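Local coordinates for protein phosphodiesterase (Candida albicans, PDB 6CPU) that is a largely helical phosphodiesterase of the HD_PDEase clan that holds a zinc ion and a magnesium ion, at residues S118-K121 with E122-N126; E192-F196 with I197-Q201; L296-F299 with K300-E304; S407-T410 with I411-I415; N542-S545 with D546-Q550. All blocks are in the same frame, centred on the assembly; numbering follows the deposited sequence.

The five contacts are all local, each between residues a few positions apart in one continuous segment, at a helix end, a helix start or a turn. Contacts 1 and 2 precede the others in the chain, and the centre of contact 1 is about 50 Å from that of contact 5, across the centre of the chain. Contacts 3 and 5 come closest, with nearest atoms about 8 Å apart. None contains a ligand of the zinc ion, which is held by H278, H349, D350 and D462, yet three pack on helices that carry these ligands. Contact 3 folds against helix 276-292, which bears H278, while contacts 4 and 5 both touch helix 446-462, which ends in D462.

Contact 1. Residues S118-K121 with E122-N126; sequences SSAK and ELLTN
T125 turns its hydroxyl back onto the carbonyl of K121, a side-chain-to-backbone contact one turn apart, where helix 110-124 runs out. K121 O is gripped by three donors: T125 OG1 reaches it at 2.8 Å, T125 N at 3.1 Å and L124 N at 3.2 Å. The hydroxyl comes in from above the carbonyl plane, 38° out of it. What permits this is the first torsion of T125, which sets OG1 beside its own backbone N (chi1 -59°), facing the preceding turn. The regular alpha-helical pattern is kept in E122 N to S118 O at 3.0 Å, whereas L124 N is shared, bonding to A120 O at 2.9 Å as well as to K121 O. Such a threonine, bonding through its hydroxyl to the carbonyl four residues earlier, is a familiar way for a helix to satisfy a polar side chain. E122 leans back over S118 O, its CG 3.5 Å away, with the chain extended beyond it. Apolar packing is sparse, A120 CB standing 4.5 Å from L124 CD1. Beyond T125 the chain passes straight to N126, which caps helix 127-135 through S129 N, while its ND2 reaches K504 O.

Contact 2. Residues E192-F196 with I197-Q201; sequences EEINF and IELLQ
I197, one residue into the 3-10 turn that begins at F196, lays its CG2 branch beside the amide of N195, 3.9 Å from ND2, the two side chains pointing the same way. Its backbone N is tied to that amide indirectly: one water donates to N195 OD1 and accepts from I197 N at 2.9 Å. E198, next in line, meets N195 twice. Its backbone N bonds to N195 O at 3.0 Å, while OE2 accepts a hydrogen bond from N195 ND2 at 2.6 Å along an almost straight path (173°). OE2 lies in the plane of the N195 amide, whereas ND2 meets OE2 on its anti side, tilted 30° from the carboxylate plane; the two planes stand 90° apart. With one amide atom held by the water and the other by E198, rotation of the N195 side chain is well fixed. L199 then closes the turn through its N to F196 O at 2.9 Å. Its CD1 methyl reaches both I194 CG2, at 4.1 Å, and F196 CD1, at 4.0 Å; I194 CG2 itself sits over the centre of the F196 ring. L200 N follows with a bond to I197 O. The segment thus links helix 177-193 to helix 205-216: N254 of helix 253-264 clasps I194 O and F196 N, the F196 ring meets F33 and F261, L199 packs on helix 25-34, and L200 lies on helix 227-242.

Contact 3. Residues L296-F299 with K300-E304; sequences LPKF and KQFVE
F299 and F302 are the end residues of a type I beta turn, set in the loop between helix 276-292 and helix 336-348. The turn is closed by F302 N to F299 O at 3.0 Å, and a water donating to both F299 O and F302 O adds a second clasp. Between the side chains the contact is aromatic. F299 holds CG between its backbone N and carbonyl carbon (chi1 51°), which places one ring face against F302 CB; that carbon rests over the ring centre, 3.7 Å from the centroid, as a CH-pi contact. Beyond it the F302 ring presents its edge to the face of F299, an offset edge-to-face pair with centroids 5.6 Å apart and planes at 69°. Q301 OE1 comes to the edge of the F299 ring, 3.5 Å from CD1, while V319 and I321 hold the Q301 amide through their backbones. Y240 meets F299 edge-to-face, and I291 of helix 276-292 packs on it as well. K298 passes obliquely by F302, its CD 4.1 Å from F302 CD2, and its NZ forms a salt bridge with E304 OE1 at 2.6 Å, approaching on the syn side of the carboxylate, 22° out of its plane.

Contact 4. Residues S407-T410 with I411-I415; sequences SELT and IRSLI
Two first torsions bring T410 and S413 together. In T410, OG1 occupies the crowded position between backbone N and carbonyl carbon (chi1 62°), while in S413, OG lies beside its own N (chi1 -66°), so both hydroxyls gather at the start of helix 411-421. T410 OG1 accepts from S413 N at 3.1 Å, a nearly straight bond of 166°. The T410 carbonyl is used as well, taking L414 N at 3.0 Å as the first turn closes. Where a direct bond would complete a capping box, a water intervenes: it accepts from T410 N at 3.0 Å and lies 2.6 Å from S413 OG. A second water stands 2.9 Å from T410 OG1 and accepts from R412 NH1, giving the extended arginine an indirect link to the cap; since R412 also touches a crystal neighbour, its pose may owe something to the lattice. The apolar share comes from L409, whose CD1 methyl packs 3.6 Å from S413 CB while its side chain also rests on D447 and K451 of helix 446-462. Two residues earlier S407 OG accepts from L409 N at 3.0 Å, an ST turn, and is bonded in turn to D447. I411 and L414 both touch I403 of the preceding loop. The whole is a threonine N-cap at a helix start, with an ST turn leading into it.

Contact 5. Residues N542-S545 with D546-Q550; sequences NSVS and DLLPQ
D546 folds its carboxylate back along the helix toward N542, with CG beside its own backbone N (chi1 -71°) and OD1 3.0 Å from N542 O. These two oxygens are both acceptors, so their closeness is not a bond and is probably somewhat unfavourable; K438 forms a long, weak ion pair with OD2. The attractive link here is the backbone bond D546 N to N542 O, at 3.0 Å. S545 OG, set between its own backbone N and carbonyl carbon, bonds to F541 O, with N542 O at 3.0 Å as a competing acceptor. This is the last turn of helix 525-547, and the way it ends can be followed in the carbonyls. V544 O still receives L548 N at 2.8 Å, in the carbonyl plane, whereas L547 N to S543 O is weak. The next donor would belong to P549, which has no N-H; S545 O meets instead P549 CA in a C-H...O contact of 3.3 Å. V544 CG1 comes only to 4.4 Å from L548 CD1; V544 and L547 lean on L434 of helix 427-438, and L548 turns to L293.

Contact 1. Residues S118-K121 with E122-N126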
loop_
_atom_site.group_PDB
_atom_site.type_symbol
_atom_site.label_atom_id
_atom_site.label_comp_id
_atom_site.label_asym_id
_atom_site.label_seq_id
_atom_site.Cartn_x
_atom_site.Cartn_y
_atom_site.Cartn_z
ATOM N N SER A 118 -2.358 21.139 20.983
ATOM C CA SER A 118 -2.238 22.328 20.141
ATOM C C SER A 118 -1.025 22.233 19.220
ATOM O O SER A 118 -1.122 22.535 18.032
ATOM C CB SER A 118 -2.139 23.602 20.978
ATOM O OG SER A 118 -2.256 24.727 20.118
ATOM N N SER A 119 0.106 21.802 19.766
ATOM C CA SER A 119 1.319 21.623 18.967
ATOM C C SER A 119 1.086 20.588 17.869
ATOM O O SER A 119 1.433 20.825 16.723
ATOM C CB SER A 119 2.497 21.196 19.838
ATOM O OG SER A 119 2.873 22.251 20.702
ATOM N N ALA A 120 0.487 19.452 18.221
ATOM C CA ALA A 120 0.199 18.412 17.236
ATOM C C ALA A 120 -0.755 18.904 16.142
ATOM O O ALA A 120 -0.528 18.666 14.946
ATOM C CB ALA A 120 -0.356 17.165 17.914
ATOM N N LYS A 121 -1.807 19.619 16.526
ATOM C CA LYS A 121 -2.714 20.160 15.517
ATOM C C LYS A 121 -1.984 21.062 14.522
ATOM O O LYS A 121 -2.191 20.956 13.311
ATOM C CB LYS A 121 -3.856 20.937 16.156
ATOM C CG LYS A 121 -4.866 21.425 15.135
ATOM C CD LYS A 121 -6.203 21.724 15.778
ATOM C CE LYS A 121 -7.313 21.808 14.744
ATOM N NZ LYS A 121 -7.103 22.972 13.847
ATOM N N GLU A 122 -1.135 21.944 15.041
ATOM C CA GLU A 122 -0.381 22.882 14.210
ATOM C C GLU A 122 0.503 22.147 13.197
ATOM O O GLU A 122 0.681 22.606 12.074
ATOM C CB GLU A 122 0.465 23.824 15.080
ATOM C CG GLU A 122 -0.325 24.977 15.701
ATOM C CD GLU A 122 0.386 25.660 16.873
ATOM O OE1 GLU A 122 1.623 25.497 17.033
ATOM O OE2 GLU A 122 -0.300 26.376 17.644
ATOM N N LEU A 123 1.020 20.985 13.587
ATOM C CA LEU A 123 1.892 20.194 12.713
ATOM C C LEU A 123 1.152 19.238 11.766
ATOM O O LEU A 123 1.706 18.828 10.747
ATOM C CB LEU A 123 2.887 19.409 13.564
ATOM C CG LEU A 123 3.849 20.296 14.365
ATOM C CD1 LEU A 123 4.551 19.495 15.448
ATOM C CD2 LEU A 123 4.874 20.956 13.452
ATOM N N LEU A 124 -0.089 18.881 12.088
ATOM C CA LEU A 124 -0.839 17.904 11.297
ATOM C C LEU A 124 -1.744 18.512 10.246
ATOM O O LEU A 124 -2.109 17.846 9.315
ATOM C CB LEU A 124 -1.706 17.026 12.198
ATOM C CG LEU A 124 -0.934 15.990 13.019
ATOM C CD1 LEU A 124 -1.842 15.415 14.094
ATOM C CD2 LEU A 124 -0.370 14.883 12.157
ATOM N N THR A 125 -2.139 19.771 10.417
ATOM C CA THR A 125 -3.168 20.336 9.554
ATOM C C THR A 125 -2.830 20.258 8.071
ATOM O O THR A 125 -3.684 19.876 7.260
ATOM C CB THR A 125 -3.472 21.798 9.956
ATOM O OG1 THR A 125 -3.902 21.814 11.319
ATOM C CG2 THR A 125 -4.564 22.399 9.070
ATOM N N ASN A 126 -1.591 20.606 7.730
ATOM C CA ASN A 126 -1.156 20.766 6.348
ATOM C C ASN A 126 -0.343 19.578 5.846
ATOM O O ASN A 126 0.524 19.055 6.555
ATOM C CB ASN A 126 -0.349 22.069 6.196
ATOM C CG ASN A 126 0.235 22.241 4.808
ATOM O OD1 ASN A 126 1.308 21.729 4.507
ATOM N ND2 ASN A 126 -0.465 22.994 3.954
#

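Contact 2. Residues E192-F196 with I197-Q201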
loop_
_atom_site.group_PDB
_atom_site.type_symbol
_atom_site.label_atom_id
_atom_site.label_comp_id
_atom_site.label_asym_id
_atom_site.label_seq_id
_atom_site.Cartn_x
_atom_site.Cartn_y
_atom_site.Cartn_z
ATOM N N GLU A 192 -11.873 -12.619 15.996
ATOM C CA GLU A 192 -12.925 -13.344 16.701
ATOM C C GLU A 192 -14.157 -12.475 16.947
ATOM O O GLU A 192 -15.292 -12.939 16.783
ATOM C CB GLU A 192 -12.369 -13.854 18.031
ATOM C CG GLU A 192 -13.136 -15.014 18.636
ATOM C CD GLU A 192 -12.619 -15.392 20.014
ATOM O OE1 GLU A 192 -13.441 -15.796 20.859
ATOM O OE2 GLU A 192 -11.399 -15.270 20.261
ATOM N N GLU A 193 -13.944 -11.211 17.313
ATOM C CA GLU A 193 -15.049 -10.319 17.696
ATOM C C GLU A 193 -15.531 -9.319 16.648
ATOM O O GLU A 193 -16.674 -8.874 16.713
ATOM C CB GLU A 193 -14.681 -9.565 18.962
ATOM C CG GLU A 193 -14.454 -10.492 20.151
ATOM C CD GLU A 193 -14.400 -9.746 21.468
ATOM O OE1 GLU A 193 -15.178 -8.787 21.668
ATOM O OE2 GLU A 193 -13.574 -10.122 22.316
ATOM N N ILE A 194 -14.680 -8.943 15.699
ATOM C CA ILE A 194 -15.078 -7.950 14.692
ATOM C C ILE A 194 -15.442 -8.628 13.390
ATOM O O ILE A 194 -14.724 -9.510 12.932
ATOM C CB ILE A 194 -13.962 -6.917 14.446
ATOM C CG1 ILE A 194 -13.727 -6.131 15.734
ATOM C CG2 ILE A 194 -14.328 -5.992 13.281
ATOM C CD1 ILE A 194 -12.551 -5.190 15.701
ATOM N N ASN A 195 -16.567 -8.211 12.808
ATOM C CA ASN A 195 -17.009 -8.683 11.504
ATOM C C ASN A 195 -16.549 -7.671 10.447
ATOM O O ASN A 195 -17.219 -6.681 10.183
ATOM C CB ASN A 195 -18.535 -8.853 11.482
ATOM C CG ASN A 195 -19.007 -9.780 10.376
ATOM O OD1 ASN A 195 -18.244 -10.604 9.876
ATOM N ND2 ASN A 195 -20.268 -9.653 9.990
ATOM N N PHE A 196 -15.386 -7.923 9.862
ATOM C CA PHE A 196 -14.730 -6.907 9.033
ATOM C C PHE A 196 -15.495 -6.509 7.767
ATOM O O PHE A 196 -15.421 -5.346 7.341
ATOM C CB PHE A 196 -13.279 -7.310 8.753
ATOM C CG PHE A 196 -12.363 -7.033 9.909
ATOM C CD1 PHE A 196 -11.729 -5.803 10.026
ATOM C CD2 PHE A 196 -12.173 -7.974 10.912
ATOM C CE1 PHE A 196 -10.906 -5.526 11.096
ATOM C CE2 PHE A 196 -11.352 -7.697 11.989
ATOM C CZ PHE A 196 -10.710 -6.483 12.077
ATOM N N ILE A 197 -16.273 -7.434 7.203
ATOM C CA ILE A 197 -17.089 -7.118 6.030
ATOM C C ILE A 197 -18.082 -5.989 6.310
ATOM O O ILE A 197 -18.408 -5.210 5.406
ATOM C CB ILE A 197 -17.838 -8.372 5.490
ATOM C CG1 ILE A 197 -18.389 -8.128 4.076
ATOM C CG2 ILE A 197 -18.961 -8.783 6.437
ATOM C CD1 ILE A 197 -17.377 -8.313 2.968
ATOM N N GLU A 198 -18.540 -5.882 7.556
ATOM C CA GLU A 198 -19.478 -4.831 7.944
ATOM C C GLU A 198 -18.831 -3.453 8.001
ATOM O O GLU A 198 -19.537 -2.466 8.073
ATOM C CB GLU A 198 -20.116 -5.132 9.299
ATOM C CG GLU A 198 -21.143 -6.251 9.261
ATOM C CD GLU A 198 -21.637 -6.620 10.646
ATOM O OE1 GLU A 198 -21.846 -5.713 11.481
ATOM O OE2 GLU A 198 -21.800 -7.829 10.909
ATOM N N LEU A 199 -17.503 -3.396 7.985
ATOM C CA LEU A 199 -16.780 -2.123 8.013
ATOM C C LEU A 199 -16.573 -1.542 6.616
ATOM O O LEU A 199 -16.026 -0.452 6.484
ATOM C CB LEU A 199 -15.433 -2.281 8.734
ATOM C CG LEU A 199 -15.504 -2.760 10.194
ATOM C CD1 LEU A 199 -14.141 -2.730 10.859
ATOM C CD2 LEU A 199 -16.481 -1.922 10.994
ATOM N N LEU A 200 -17.010 -2.265 5.585
ATOM C CA LEU A 200 -17.031 -1.733 4.223
ATOM C C LEU A 200 -18.361 -1.046 3.977
ATOM O O LEU A 200 -19.392 -1.494 4.474
ATOM C CB LEU A 200 -16.832 -2.854 3.199
ATOM C CG LEU A 200 -15.582 -3.717 3.365
ATOM C CD1 LEU A 200 -15.561 -4.790 2.289
ATOM C CD2 LEU A 200 -14.303 -2.891 3.330
ATOM N N GLN A 201 -18.353 0.029 3.192
ATOM C CA GLN A 201 -19.580 0.783 2.943
ATOM C C GLN A 201 -20.599 0.044 2.077
ATOM O O GLN A 201 -21.799 0.109 2.337
ATOM C CB GLN A 201 -19.273 2.138 2.326
ATOM C CG GLN A 201 -20.405 3.136 2.520
ATOM C CD GLN A 201 -20.067 4.513 1.988
ATOM O OE1 GLN A 201 -19.325 4.655 1.014
ATOM N NE2 GLN A 201 -20.612 5.538 2.627
HETATM O O HOH W 1 -16.186 -10.278 7.688
#

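Contact 3. Residues L296-F299 with K300-E304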
loop_
_atom_site.group_PDB
_atom_site.type_symbol
_atom_site.label_atom_id
_atom_site.label_comp_id
_atom_site.label_asym_id
_atom_site.label_seq_id
_atom_site.Cartn_x
_atom_site.Cartn_y
_atom_site.Cartn_z
ATOM N N LEU A 296 -1.523 -19.020 -12.377
ATOM C CA LEU A 296 -2.865 -19.105 -11.817
ATOM C C LEU A 296 -3.834 -19.405 -12.948
ATOM O O LEU A 296 -3.673 -18.864 -14.039
ATOM C CB LEU A 296 -3.280 -17.771 -11.216
ATOM C CG LEU A 296 -2.547 -17.257 -9.981
ATOM C CD1 LEU A 296 -2.784 -15.760 -9.869
ATOM C CD2 LEU A 296 -3.000 -17.983 -8.731
ATOM N N PRO A 297 -4.874 -20.204 -12.674
ATOM C CA PRO A 297 -5.874 -20.474 -13.715
ATOM C C PRO A 297 -6.755 -19.265 -13.980
ATOM O O PRO A 297 -6.966 -18.434 -13.087
ATOM C CB PRO A 297 -6.706 -21.611 -13.120
ATOM C CG PRO A 297 -6.557 -21.477 -11.640
ATOM C CD PRO A 297 -5.232 -20.812 -11.381
ATOM N N LYS A 298 -7.272 -19.166 -15.201
ATOM C CA LYS A 298 -8.190 -18.092 -15.535
ATOM C C LYS A 298 -9.495 -18.336 -14.783
ATOM O O LYS A 298 -9.757 -19.455 -14.330
ATOM C CB LYS A 298 -8.425 -18.026 -17.045
ATOM C CG LYS A 298 -7.134 -17.977 -17.848
ATOM C CD LYS A 298 -7.354 -17.508 -19.271
ATOM C CE LYS A 298 -6.100 -17.761 -20.093
ATOM N NZ LYS A 298 -6.165 -17.159 -21.452
ATOM N N PHE A 299 -10.289 -17.282 -14.637
ATOM C CA PHE A 299 -11.546 -17.348 -13.903
ATOM C C PHE A 299 -12.678 -16.792 -14.750
ATOM O O PHE A 299 -12.445 -16.107 -15.749
ATOM C CB PHE A 299 -11.444 -16.621 -12.538
ATOM C CG PHE A 299 -10.892 -15.217 -12.612
ATOM C CD1 PHE A 299 -11.741 -14.121 -12.546
ATOM C CD2 PHE A 299 -9.531 -14.990 -12.708
ATOM C CE1 PHE A 299 -11.255 -12.826 -12.603
ATOM C CE2 PHE A 299 -9.035 -13.691 -12.761
ATOM C CZ PHE A 299 -9.894 -12.614 -12.712
ATOM N N LYS A 300 -13.912 -17.076 -14.350
ATOM C CA LYS A 300 -15.075 -16.712 -15.164
ATOM C C LYS A 300 -15.134 -15.219 -15.469
ATOM O O LYS A 300 -15.587 -14.810 -16.541
ATOM C CB LYS A 300 -16.365 -17.143 -14.468
ATOM C CG LYS A 300 -17.608 -16.991 -15.325
ATOM C CD LYS A 300 -18.806 -17.694 -14.703
ATOM C CE LYS A 300 -19.951 -17.806 -15.698
ATOM N NZ LYS A 300 -21.228 -18.149 -15.018
ATOM N N GLN A 301 -14.681 -14.404 -14.519
ATOM C CA GLN A 301 -14.776 -12.957 -14.627
ATOM C C GLN A 301 -13.545 -12.313 -15.279
ATOM O O GLN A 301 -13.454 -11.087 -15.351
ATOM C CB GLN A 301 -15.019 -12.345 -13.241
ATOM C CG GLN A 301 -16.240 -12.896 -12.512
ATOM C CD GLN A 301 -15.940 -14.052 -11.574
ATOM O OE1 GLN A 301 -15.052 -14.864 -11.828
ATOM N NE2 GLN A 301 -16.686 -14.136 -10.481
ATOM N N PHE A 302 -12.615 -13.138 -15.754
ATOM C CA PHE A 302 -11.402 -12.662 -16.403
ATOM C C PHE A 302 -11.702 -12.212 -17.834
ATOM O O PHE A 302 -12.398 -12.912 -18.572
ATOM C CB PHE A 302 -10.353 -13.775 -16.386
ATOM C CG PHE A 302 -9.036 -13.382 -16.980
ATOM C CD1 PHE A 302 -8.117 -12.651 -16.237
ATOM C CD2 PHE A 302 -8.705 -13.748 -18.279
ATOM C CE1 PHE A 302 -6.895 -12.287 -16.783
ATOM C CE2 PHE A 302 -7.486 -13.386 -18.827
ATOM C CZ PHE A 302 -6.580 -12.655 -18.078
ATOM N N VAL A 303 -11.181 -11.045 -18.218
ATOM C CA VAL A 303 -11.417 -10.482 -19.546
ATOM C C VAL A 303 -10.189 -10.747 -20.417
ATOM O O VAL A 303 -9.140 -10.125 -20.249
ATOM C CB VAL A 303 -11.737 -8.979 -19.474
ATOM C CG1 VAL A 303 -11.917 -8.392 -20.867
ATOM C CG2 VAL A 303 -12.989 -8.745 -18.636
ATOM N N GLU A 304 -10.332 -11.690 -21.342
ATOM C CA GLU A 304 -9.202 -12.204 -22.112
ATOM C C GLU A 304 -8.420 -11.123 -22.868
ATOM O O GLU A 304 -7.201 -11.212 -22.971
ATOM C CB GLU A 304 -9.689 -13.276 -23.096
ATOM C CG GLU A 304 -8.584 -14.000 -23.842
ATOM C CD GLU A 304 -7.619 -14.717 -22.923
ATOM O OE1 GLU A 304 -8.081 -15.435 -22.011
ATOM O OE2 GLU A 304 -6.392 -14.572 -23.119
HETATM O O HOH W 2 -12.510 -15.705 -18.574
#

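Contact 4. Residues S407-T410 with I411-I415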
loop_
_atom_site.group_PDB
_atom_site.type_symbol
_atom_site.label_atom_id
_atom_site.label_comp_id
_atom_site.label_asym_id
_atom_site.label_seq_id
_atom_site.Cartn_x
_atom_site.Cartn_y
_atom_site.Cartn_z
ATOM N N SER A 407 13.968 -26.677 -0.958
ATOM C CA SER A 407 14.699 -25.430 -0.750
ATOM C C SER A 407 14.666 -24.956 0.699
ATOM O O SER A 407 13.731 -25.244 1.439
ATOM C CB SER A 407 14.126 -24.336 -1.656
ATOM O OG SER A 407 14.830 -23.121 -1.502
ATOM N N GLU A 408 15.704 -24.228 1.094
ATOM C CA GLU A 408 15.718 -23.565 2.392
ATOM C C GLU A 408 15.448 -22.061 2.270
ATOM O O GLU A 408 15.361 -21.383 3.280
ATOM C CB GLU A 408 17.031 -23.843 3.125
ATOM C CG GLU A 408 17.122 -25.282 3.627
ATOM C CD GLU A 408 18.396 -25.579 4.395
ATOM O OE1 GLU A 408 19.301 -24.715 4.431
ATOM O OE2 GLU A 408 18.495 -26.689 4.964
ATOM N N LEU A 409 15.299 -21.553 1.045
ATOM C CA LEU A 409 14.892 -20.158 0.834
ATOM C C LEU A 409 13.445 -19.958 1.288
ATOM O O LEU A 409 12.523 -20.600 0.771
ATOM C CB LEU A 409 15.026 -19.746 -0.636
ATOM C CG LEU A 409 14.736 -18.266 -0.942
ATOM C CD1 LEU A 409 15.785 -17.370 -0.302
ATOM C CD2 LEU A 409 14.661 -18.000 -2.439
ATOM N N THR A 410 13.257 -19.059 2.249
ATOM C CA THR A 410 11.940 -18.814 2.832
ATOM C C THR A 410 11.157 -17.790 2.028
ATOM O O THR A 410 11.716 -17.015 1.255
ATOM C CB THR A 410 12.048 -18.285 4.276
ATOM O OG1 THR A 410 12.742 -17.029 4.269
ATOM C CG2 THR A 410 12.791 -19.282 5.173
ATOM N N ILE A 411 9.849 -17.794 2.231
ATOM C CA ILE A 411 8.980 -16.810 1.607
ATOM C C ILE A 411 9.273 -15.422 2.189
ATOM O O ILE A 411 9.197 -14.440 1.477
ATOM C CB ILE A 411 7.500 -17.222 1.762
ATOM C CG1 ILE A 411 7.213 -18.471 0.897
ATOM C CG2 ILE A 411 6.545 -16.092 1.405
ATOM C CD1 ILE A 411 7.290 -18.238 -0.602
ATOM N N ARG A 412 9.644 -15.347 3.463
ATOM C CA ARG A 412 10.168 -14.093 4.033
ATOM C C ARG A 412 11.280 -13.511 3.151
ATOM O O ARG A 412 11.199 -12.369 2.691
ATOM C CB ARG A 412 10.655 -14.314 5.479
ATOM C CG ARG A 412 11.280 -13.079 6.114
ATOM C CD ARG A 412 11.628 -13.247 7.573
ATOM N NE ARG A 412 12.437 -12.117 8.032
ATOM C CZ ARG A 412 13.752 -11.989 7.854
ATOM N NH1 ARG A 412 14.450 -12.928 7.222
ATOM N NH2 ARG A 412 14.377 -10.909 8.317
ATOM N N SER A 413 12.306 -14.315 2.881
ATOM C CA SER A 413 13.439 -13.885 2.052
ATOM C C SER A 413 13.040 -13.540 0.627
ATOM O O SER A 413 13.576 -12.605 0.045
ATOM C CB SER A 413 14.534 -14.965 2.038
ATOM O OG SER A 413 15.097 -15.106 3.322
ATOM N N LEU A 414 12.092 -14.291 0.065
ATOM C CA LEU A 414 11.617 -14.016 -1.289
ATOM C C LEU A 414 10.865 -12.693 -1.338
ATOM O O LEU A 414 11.047 -11.914 -2.269
ATOM C CB LEU A 414 10.725 -15.152 -1.793
ATOM C CG LEU A 414 10.112 -14.984 -3.190
ATOM C CD1 LEU A 414 11.172 -14.689 -4.237
ATOM C CD2 LEU A 414 9.321 -16.237 -3.553
ATOM N N ILE A 415 10.034 -12.442 -0.327
ATOM C CA ILE A 415 9.292 -11.178 -0.252
ATOM C C ILE A 415 10.253 -9.984 -0.142
ATOM O O ILE A 415 10.062 -8.966 -0.829
ATOM C CB ILE A 415 8.263 -11.199 0.898
ATOM C CG1 ILE A 415 7.122 -12.164 0.548
ATOM C CG2 ILE A 415 7.724 -9.791 1.152
ATOM C CD1 ILE A 415 6.148 -12.450 1.671
HETATM O O HOH W 3 13.818 -15.845 6.639
HETATM O O HOH W 4 15.616 -17.642 3.523
#

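Contact 5. Residues N542-S545 with D546-Q550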
loop_
_atom_site.group_PDB
_atom_site.type_symbol
_atom_site.label_atom_id
_atom_site.label_comp_id
_atom_site.label_asym_id
_atom_site.label_seq_id
_atom_site.Cartn_x
_atom_site.Cartn_y
_atom_site.Cartn_z
ATOM N N ASN A 542 9.889 -4.995 -23.204
ATOM C CA ASN A 542 10.459 -5.710 -24.360
ATOM C C ASN A 542 11.384 -6.837 -23.924
ATOM O O ASN A 542 11.249 -7.964 -24.382
ATOM C CB ASN A 542 11.219 -4.747 -25.283
ATOM C CG ASN A 542 10.294 -3.903 -26.141
ATOM O OD1 ASN A 542 9.204 -4.343 -26.517
ATOM N ND2 ASN A 542 10.727 -2.687 -26.469
ATOM N N SER A 543 12.299 -6.536 -23.006
ATOM C CA SER A 543 13.244 -7.528 -22.506
ATOM C C SER A 543 12.566 -8.656 -21.721
ATOM O O SER A 543 12.934 -9.823 -21.855
ATOM C CB SER A 543 14.310 -6.846 -21.643
ATOM O OG SER A 543 15.335 -7.758 -21.297
ATOM N N VAL A 544 11.575 -8.307 -20.906
ATOM C CA VAL A 544 10.829 -9.303 -20.131
ATOM C C VAL A 544 9.912 -10.146 -21.032
ATOM O O VAL A 544 9.812 -11.367 -20.853
ATOM C CB VAL A 544 10.026 -8.637 -18.979
ATOM C CG1 VAL A 544 9.026 -9.606 -18.358
ATOM C CG2 VAL A 544 10.982 -8.119 -17.909
ATOM N N SER A 545 9.259 -9.503 -21.996
ATOM C CA SER A 545 8.386 -10.222 -22.937
ATOM C C SER A 545 9.176 -11.145 -23.873
ATOM O O SER A 545 8.653 -12.172 -24.305
ATOM C CB SER A 545 7.516 -9.252 -23.737
ATOM O OG SER A 545 8.298 -8.340 -24.481
ATOM N N ASP A 546 10.431 -10.799 -24.165
ATOM C CA ASP A 546 11.322 -11.712 -24.886
ATOM C C ASP A 546 11.506 -13.018 -24.113
ATOM O O ASP A 546 11.513 -14.091 -24.707
ATOM C CB ASP A 546 12.699 -11.083 -25.131
ATOM C CG ASP A 546 12.674 -9.966 -26.170
ATOM O OD1 ASP A 546 11.608 -9.709 -26.768
ATOM O OD2 ASP A 546 13.730 -9.333 -26.385
ATOM N N LEU A 547 11.665 -12.922 -22.795
ATOM C CA LEU A 547 11.811 -14.108 -21.945
ATOM C C LEU A 547 10.479 -14.805 -21.688
ATOM O O LEU A 547 10.430 -16.030 -21.601
ATOM C CB LEU A 547 12.445 -13.742 -20.594
ATOM C CG LEU A 547 12.581 -14.877 -19.563
ATOM C CD1 LEU A 547 13.652 -15.871 -19.976
ATOM C CD2 LEU A 547 12.885 -14.329 -18.178
ATOM N N LEU A 548 9.419 -14.018 -21.527
ATOM C CA LEU A 548 8.100 -14.539 -21.180
ATOM C C LEU A 548 7.076 -14.056 -22.211
ATOM O O LEU A 548 6.376 -13.061 -21.983
ATOM C CB LEU A 548 7.705 -14.080 -19.773
ATOM C CG LEU A 548 8.609 -14.512 -18.614
ATOM C CD1 LEU A 548 8.178 -13.793 -17.340
ATOM C CD2 LEU A 548 8.598 -16.020 -18.409
ATOM N N PRO A 549 6.983 -14.764 -23.355
ATOM C CA PRO A 549 6.157 -14.374 -24.511
ATOM C C PRO A 549 4.748 -13.889 -24.170
ATOM O O PRO A 549 4.227 -13.000 -24.842
ATOM C CB PRO A 549 6.059 -15.671 -25.328
ATOM C CG PRO A 549 7.268 -16.450 -24.971
ATOM C CD PRO A 549 7.673 -16.050 -23.581
ATOM N N GLN A 550 4.139 -14.469 -23.137
ATOM C CA GLN A 550 2.737 -14.175 -22.806
ATOM C C GLN A 550 2.468 -12.724 -22.386
ATOM O O GLN A 550 1.318 -12.282 -22.400
ATOM C CB GLN A 550 2.226 -15.116 -21.717
ATOM C CG GLN A 550 2.305 -16.599 -22.055
ATOM C CD GLN A 550 3.494 -17.290 -21.421
ATOM O OE1 GLN A 550 4.617 -16.786 -21.468
ATOM N NE2 GLN A 550 3.257 -18.458 -20.835
#